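PDB 5HAX: nucleoporin NUP170 from Chaetomium thermophilum, which is a component of the nuclear pore complex, probably a scaffold nucleoporin that pairs a beta-propeller with a helical region. Local coordinates for residues Cys30-Asp44 against Gln345-Arg359. Numbering follows the deposited sequence.
With EDO (1,2-ethanediol), chain G; PO4 (phosphate ion), chain C.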
loop_
_atom_site.group_PDB
_atom_site.type_symbol
_atom_site.label_atom_id
_atom_site.label_comp_id
_atom_site.label_asym_id
_atom_site.label_seq_id
_atom_site.Cartn_x
_atom_site.Cartn_y
_atom_site.Cartn_z
ATOM N N CYS A 30 -1.790 -17.471 -7.527
ATOM C CA CYS A 30 -1.765 -17.133 -8.945
ATOM C C CYS A 30 -0.846 -18.108 -9.670
ATOM O O CYS A 30 0.046 -17.698 -10.418
ATOM C CB CYS A 30 -1.303 -15.688 -9.161
ATOM S SG CYS A 30 -2.489 -14.434 -8.625
ATOM N N ARG A 31 -1.051 -19.402 -9.435
ATOM C CA ARG A 31 -0.229 -20.421 -10.062
ATOM C C ARG A 31 -0.507 -20.468 -11.561
ATOM O O ARG A 31 -1.531 -19.962 -12.025
ATOM C CB ARG A 31 -0.502 -21.785 -9.434
ATOM C CG ARG A 31 0.066 -21.959 -8.035
ATOM C CD ARG A 31 -0.471 -23.221 -7.391
ATOM N NE ARG A 31 -1.907 -23.125 -7.142
ATOM C CZ ARG A 31 -2.705 -24.165 -6.923
ATOM N NH1 ARG A 31 -2.216 -25.399 -6.927
ATOM N NH2 ARG A 31 -3.999 -23.971 -6.706
ATOM N N PRO A 32 0.396 -21.066 -12.337
ATOM C CA PRO A 32 0.189 -21.149 -13.789
ATOM C C PRO A 32 -1.201 -21.663 -14.133
ATOM O O PRO A 32 -1.643 -22.703 -13.637
ATOM C CB PRO A 32 1.285 -22.115 -14.243
ATOM C CG PRO A 32 2.375 -21.933 -13.241
ATOM C CD PRO A 32 1.694 -21.634 -11.931
ATOM N N GLY A 33 -1.897 -20.912 -14.983
ATOM C CA GLY A 33 -3.292 -21.168 -15.287
ATOM C C GLY A 33 -4.064 -19.873 -15.426
ATOM O O GLY A 33 -3.494 -18.859 -15.836
ATOM N N ALA A 34 -5.350 -19.875 -15.079
ATOM C CA ALA A 34 -6.169 -18.682 -15.226
ATOM C C ALA A 34 -7.297 -18.708 -14.205
ATOM O O ALA A 34 -7.594 -19.739 -13.596
ATOM C CB ALA A 34 -6.730 -18.563 -16.646
ATOM N N SER A 35 -7.933 -17.549 -14.031
ATOM C CA SER A 35 -9.022 -17.405 -13.078
ATOM C C SER A 35 -9.984 -16.322 -13.546
ATOM O O SER A 35 -9.588 -15.365 -14.216
ATOM C CB SER A 35 -8.499 -17.058 -11.679
ATOM O OG SER A 35 -9.555 -16.646 -10.829
ATOM N N SER A 36 -11.258 -16.495 -13.181
ATOM C CA SER A 36 -12.288 -15.480 -13.375
ATOM C C SER A 36 -13.148 -15.342 -12.122
ATOM O O SER A 36 -14.347 -15.051 -12.211
ATOM C CB SER A 36 -13.170 -15.808 -14.586
ATOM O OG SER A 36 -13.877 -17.022 -14.396
ATOM N N ASP A 37 -12.547 -15.542 -10.951
ATOM C CA ASP A 37 -13.281 -15.555 -9.690
ATOM C C ASP A 37 -13.527 -14.129 -9.207
ATOM O O ASP A 37 -12.579 -13.399 -8.900
ATOM C CB ASP A 37 -12.502 -16.344 -8.640
ATOM C CG ASP A 37 -12.392 -17.818 -8.981
ATOM O OD1 ASP A 37 -13.310 -18.580 -8.614
ATOM O OD2 ASP A 37 -11.388 -18.213 -9.612
ATOM N N TYR A 38 -14.798 -13.742 -9.129
ATOM C CA TYR A 38 -15.193 -12.444 -8.604
ATOM C C TYR A 38 -16.461 -12.595 -7.781
ATOM O O TYR A 38 -17.330 -13.413 -8.096
ATOM C CB TYR A 38 -15.474 -11.414 -9.711
ATOM C CG TYR A 38 -14.297 -11.037 -10.584
ATOM C CD1 TYR A 38 -13.469 -9.973 -10.248
ATOM C CD2 TYR A 38 -14.033 -11.724 -11.762
ATOM C CE1 TYR A 38 -12.401 -9.619 -11.049
ATOM C CE2 TYR A 38 -12.965 -11.375 -12.568
ATOM C CZ TYR A 38 -12.158 -10.321 -12.208
ATOM O OH TYR A 38 -11.098 -9.972 -13.011
ATOM N N GLU A 39 -16.557 -11.797 -6.722
ATOM C CA GLU A 39 -17.835 -11.467 -6.098
ATOM C C GLU A 39 -18.016 -9.963 -6.247
ATOM O O GLU A 39 -17.268 -9.180 -5.652
ATOM C CB GLU A 39 -17.893 -11.892 -4.633
ATOM C CG GLU A 39 -19.304 -11.827 -4.059
ATOM C CD GLU A 39 -19.367 -12.153 -2.578
ATOM O OE1 GLU A 39 -18.385 -12.707 -2.042
ATOM O OE2 GLU A 39 -20.405 -11.852 -1.952
ATOM N N MET A 40 -18.991 -9.562 -7.058
ATOM C CA MET A 40 -19.241 -8.156 -7.333
ATOM C C MET A 40 -20.181 -7.571 -6.288
ATOM O O MET A 40 -21.119 -8.234 -5.837
ATOM C CB MET A 40 -19.841 -7.982 -8.728
ATOM C CG MET A 40 -18.896 -8.361 -9.858
ATOM S SD MET A 40 -17.423 -7.321 -9.930
ATOM C CE MET A 40 -18.146 -5.714 -10.250
ATOM N N GLN A 41 -19.920 -6.321 -5.912
ATOM C CA GLN A 41 -20.723 -5.601 -4.936
ATOM C C GLN A 41 -21.177 -4.280 -5.535
ATOM O O GLN A 41 -20.412 -3.610 -6.235
ATOM C CB GLN A 41 -19.933 -5.329 -3.646
ATOM C CG GLN A 41 -19.298 -6.562 -3.019
ATOM C CD GLN A 41 -20.317 -7.516 -2.431
ATOM O OE1 GLN A 41 -21.519 -7.245 -2.433
ATOM N NE2 GLN A 41 -19.839 -8.643 -1.918
ATOM N N SER A 42 -22.426 -3.914 -5.265
ATOM C CA SER A 42 -22.909 -2.598 -5.650
ATOM C C SER A 42 -22.125 -1.527 -4.900
ATOM O O SER A 42 -21.728 -1.710 -3.747
ATOM C CB SER A 42 -24.404 -2.474 -5.359
ATOM O OG SER A 42 -24.946 -1.311 -5.958
ATOM N N SER A 43 -21.886 -0.399 -5.574
ATOM C CA SER A 43 -21.052 0.643 -4.981
ATOM C C SER A 43 -21.697 1.251 -3.744
ATOM O O SER A 43 -20.988 1.752 -2.862
ATOM C CB SER A 43 -20.759 1.735 -6.006
ATOM O OG SER A 43 -21.954 2.313 -6.502
ATOM N N ASP A 44 -23.024 1.218 -3.656
ATOM C CA ASP A 44 -23.743 1.751 -2.507
ATOM C C ASP A 44 -23.944 0.713 -1.413
ATOM O O ASP A 44 -24.575 1.018 -0.397
ATOM C CB ASP A 44 -25.101 2.305 -2.954
ATOM C CG ASP A 44 -26.017 1.230 -3.515
ATOM O OD1 ASP A 44 -25.507 0.179 -3.955
ATOM O OD2 ASP A 44 -27.248 1.439 -3.518
ATOM N N GLN A 345 2.592 -16.387 -17.310
ATOM C CA GLN A 345 2.264 -17.562 -16.510
ATOM C C GLN A 345 0.793 -17.658 -16.140
ATOM O O GLN A 345 0.221 -18.749 -16.196
ATOM C CB GLN A 345 3.091 -17.560 -15.218
ATOM C CG GLN A 345 4.587 -17.753 -15.416
ATOM C CD GLN A 345 4.962 -19.201 -15.666
ATOM O OE1 GLN A 345 4.110 -20.031 -15.980
ATOM N NE2 GLN A 345 6.244 -19.512 -15.517
ATOM N N PHE A 346 0.168 -16.545 -15.759
ATOM C CA PHE A 346 -1.169 -16.551 -15.184
ATOM C C PHE A 346 -1.969 -15.378 -15.731
ATOM O O PHE A 346 -1.424 -14.290 -15.930
ATOM C CB PHE A 346 -1.094 -16.480 -13.653
ATOM C CG PHE A 346 -2.422 -16.285 -12.990
ATOM C CD1 PHE A 346 -2.840 -15.020 -12.612
ATOM C CD2 PHE A 346 -3.250 -17.362 -12.740
ATOM C CE1 PHE A 346 -4.063 -14.836 -12.001
ATOM C CE2 PHE A 346 -4.475 -17.186 -12.131
ATOM C CZ PHE A 346 -4.883 -15.921 -11.761
ATOM N N VAL A 347 -3.263 -15.603 -15.965
ATOM C CA VAL A 347 -4.161 -14.583 -16.501
ATOM C C VAL A 347 -5.386 -14.490 -15.602
ATOM O O VAL A 347 -6.036 -15.503 -15.324
ATOM C CB VAL A 347 -4.598 -14.900 -17.947
ATOM C CG1 VAL A 347 -5.530 -13.809 -18.472
ATOM C CG2 VAL A 347 -3.389 -15.055 -18.854
ATOM N N LYS A 348 -5.710 -13.271 -15.167
ATOM C CA LYS A 348 -6.985 -12.984 -14.518
ATOM C C LYS A 348 -7.905 -12.346 -15.553
ATOM O O LYS A 348 -7.663 -11.218 -15.999
ATOM C CB LYS A 348 -6.801 -12.072 -13.305
ATOM C CG LYS A 348 -8.063 -11.916 -12.449
ATOM C CD LYS A 348 -8.454 -13.231 -11.764
ATOM C CE LYS A 348 -9.885 -13.213 -11.243
ATOM N NZ LYS A 348 -10.003 -12.603 -9.892
ATOM N N PHE A 349 -8.953 -13.071 -15.937
ATOM C CA PHE A 349 -9.888 -12.581 -16.935
ATOM C C PHE A 349 -10.906 -11.628 -16.314
ATOM O O PHE A 349 -11.114 -11.629 -15.099
ATOM C CB PHE A 349 -10.603 -13.749 -17.607
ATOM C CG PHE A 349 -9.740 -14.510 -18.577
ATOM C CD1 PHE A 349 -9.544 -14.042 -19.866
ATOM C CD2 PHE A 349 -9.127 -15.694 -18.200
ATOM C CE1 PHE A 349 -8.753 -14.739 -20.760
ATOM C CE2 PHE A 349 -8.335 -16.396 -19.091
ATOM C CZ PHE A 349 -8.148 -15.915 -20.372
ATOM N N PRO A 350 -11.561 -10.809 -17.134
ATOM C CA PRO A 350 -12.439 -9.755 -16.602
ATOM C C PRO A 350 -13.676 -10.322 -15.931
ATOM O O PRO A 350 -14.105 -11.447 -16.234
ATOM C CB PRO A 350 -12.823 -8.947 -17.852
ATOM C CG PRO A 350 -11.841 -9.315 -18.893
ATOM C CD PRO A 350 -11.404 -10.710 -18.595
ATOM N N PRO A 351 -14.303 -9.552 -15.045
ATOM C CA PRO A 351 -15.620 -9.934 -14.524
ATOM C C PRO A 351 -16.679 -9.790 -15.606
ATOM O O PRO A 351 -16.447 -9.211 -16.666
ATOM C CB PRO A 351 -15.842 -8.937 -13.389
ATOM C CG PRO A 351 -15.151 -7.699 -13.885
ATOM C CD PRO A 351 -13.931 -8.187 -14.631
ATOM N N ARG A 352 -17.868 -10.319 -15.319
ATOM C CA ARG A 352 -18.978 -10.290 -16.266
ATOM C C ARG A 352 -20.023 -9.231 -15.940
ATOM O O ARG A 352 -20.597 -8.635 -16.857
ATOM C CB ARG A 352 -19.652 -11.664 -16.330
ATOM C CG ARG A 352 -20.681 -11.785 -17.448
ATOM C CD ARG A 352 -20.838 -13.224 -17.911
ATOM N NE ARG A 352 -19.728 -13.653 -18.759
ATOM C CZ ARG A 352 -19.692 -13.534 -20.084
ATOM N NH1 ARG A 352 -20.706 -12.990 -20.745
ATOM N NH2 ARG A 352 -18.629 -13.963 -20.754
ATOM N N GLU A 353 -20.277 -8.973 -14.660
ATOM C CA GLU A 353 -21.308 -8.016 -14.272
ATOM C C GLU A 353 -20.949 -6.608 -14.735
ATOM O O GLU A 353 -19.850 -6.113 -14.467
ATOM C CB GLU A 353 -21.493 -8.033 -12.754
ATOM C CG GLU A 353 -22.936 -8.185 -12.302
ATOM C CD GLU A 353 -23.129 -7.827 -10.839
ATOM O OE1 GLU A 353 -22.982 -6.636 -10.494
ATOM O OE2 GLU A 353 -23.423 -8.736 -10.036
ATOM N N SER A 354 -21.889 -5.963 -15.429
ATOM C CA SER A 354 -21.764 -4.573 -15.836
ATOM C C SER A 354 -22.444 -3.659 -14.826
ATOM O O SER A 354 -23.314 -4.090 -14.063
ATOM C CB SER A 354 -22.382 -4.371 -17.219
ATOM O OG SER A 354 -21.498 -4.794 -18.244
ATOM N N PRO A 355 -22.068 -2.381 -14.794
ATOM C CA PRO A 355 -22.705 -1.450 -13.855
ATOM C C PRO A 355 -24.151 -1.175 -14.245
ATOM O O PRO A 355 -24.486 -1.089 -15.428
ATOM C CB PRO A 355 -21.841 -0.189 -13.966
ATOM C CG PRO A 355 -21.252 -0.263 -15.340
ATOM C CD PRO A 355 -21.050 -1.720 -15.630
ATOM N N THR A 356 -25.009 -1.037 -13.234
ATOM C CA THR A 356 -26.434 -0.824 -13.455
ATOM C C THR A 356 -26.984 0.160 -12.433
ATOM O O THR A 356 -26.520 0.228 -11.293
ATOM C CB THR A 356 -27.226 -2.138 -13.369
ATOM O OG1 THR A 356 -26.939 -2.794 -12.127
ATOM C CG2 THR A 356 -26.865 -3.060 -14.524
ATOM N N ARG A 357 -27.988 0.927 -12.868
ATOM C CA ARG A 357 -28.710 1.813 -11.960
ATOM C C ARG A 357 -29.555 1.011 -10.978
ATOM O O ARG A 357 -29.568 1.296 -9.774
ATOM C CB ARG A 357 -29.584 2.778 -12.765
ATOM C CG ARG A 357 -30.543 3.620 -11.933
ATOM C CD ARG A 357 -31.357 4.564 -12.810
ATOM N NE ARG A 357 -32.341 5.318 -12.037
ATOM C CZ ARG A 357 -33.559 4.877 -11.733
ATOM N NH1 ARG A 357 -33.960 3.677 -12.134
ATOM N NH2 ARG A 357 -34.379 5.639 -11.023
ATOM N N ILE A 358 -30.271 0.007 -11.478
ATOM C CA ILE A 358 -31.107 -0.870 -10.663
ATOM C C ILE A 358 -30.312 -2.123 -10.328
ATOM O O ILE A 358 -29.555 -2.637 -11.164
ATOM C CB ILE A 358 -32.416 -1.217 -11.401
ATOM C CG1 ILE A 358 -33.363 -0.012 -11.374
ATOM C CG2 ILE A 358 -33.099 -2.431 -10.776
ATOM C CD1 ILE A 358 -34.513 -0.111 -12.356
ATOM N N ARG A 359 -30.485 -2.619 -9.105
ATOM C CA ARG A 359 -29.798 -3.829 -8.669
ATOM C C ARG A 359 -30.292 -5.029 -9.471
ATOM O O ARG A 359 -31.470 -5.393 -9.396
ATOM C CB ARG A 359 -30.027 -4.057 -7.178
ATOM C CG ARG A 359 -29.265 -3.109 -6.268
ATOM C CD ARG A 359 -28.328 -3.872 -5.346
ATOM N NE ARG A 359 -27.816 -3.040 -4.262
ATOM C CZ ARG A 359 -27.084 -3.495 -3.250
ATOM N NH1 ARG A 359 -26.769 -4.783 -3.174
ATOM N NH2 ARG A 359 -26.663 -2.660 -2.309
HETATM C C1 EDO G . 3.900 -18.364 -9.951
HETATM O O1 EDO G . 2.973 -19.201 -9.253
HETATM C C2 EDO G . 3.676 -18.493 -11.453
HETATM O O2 EDO G . 2.301 -18.226 -11.755
HETATM P P PO4 C . -26.535 -3.726 1.496
HETATM O O1 PO4 C . -26.309 -4.440 0.184
HETATM O O2 PO4 C . -25.241 -3.121 1.977
HETATM O O3 PO4 C . -27.031 -4.717 2.524
HETATM O O4 PO4 C . -27.552 -2.626 1.311
HETATM O O HOH W 1 -8.847 -8.761 -15.195
HETATM O O HOH W 2 -25.958 -1.711 -8.854
#
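Tyr38 lies between Lys348 and Pro351, just beyond the end of a short parallel strand pair. Before it, residues 33-35 run beside 345-348 with four backbone hydrogen bonds, the last from Phe349 N to Ser35 O (2.9 Å). Gly33 suits its place because its backbone angles would jam any CB against the preceding carbonyl oxygen. On the face of Ser35, Cys30 CB sits over the Phe346 ring, 4.0 Å from its centroid.

The Lys348 side chain leaves its strand from CB on the same face as Phe346; CG passes 3.6 Å from Tyr38 OH, and CD lies 3.4 Å from Ser35 O. The bend at chi2 (67°) turns the chain back toward residues 35-38, where CE packs on Ser35 OG. NZ ends over one face of the Tyr38 ring, a cation-pi contact 4.0 Å from the centroid, and donates to Asp37 O (2.9 Å). A long, flexible lysine can thus pair apolar methylenes with a buried charge, probably balanced by its salt bridge to Glu427; NZ also donates to Tyr425 O.

Pro351 CB, part of a compact aliphatic ring suited to CH-pi contact, lies over the centre of the opposite ring face, and Tyr38 OH donates to Phe349 O (2.7 Å), tilted 32° from the carbonyl plane. Tyrosine fits by joining two usable faces to a hydroxyl. A leucine in place of Tyr38 would probably leave Phe349 O without this donor and Lys348 without its aromatic partner.

Strand 33-35 forms one edge of its sheet, beside 341-348, whereas 39-41 edges another alongside 427-433; the N-terminal segment thereby bridges two sheets of the probable beta-propeller, with Tyr38 and Pro351 also reaching Phe405 on strand 403-409.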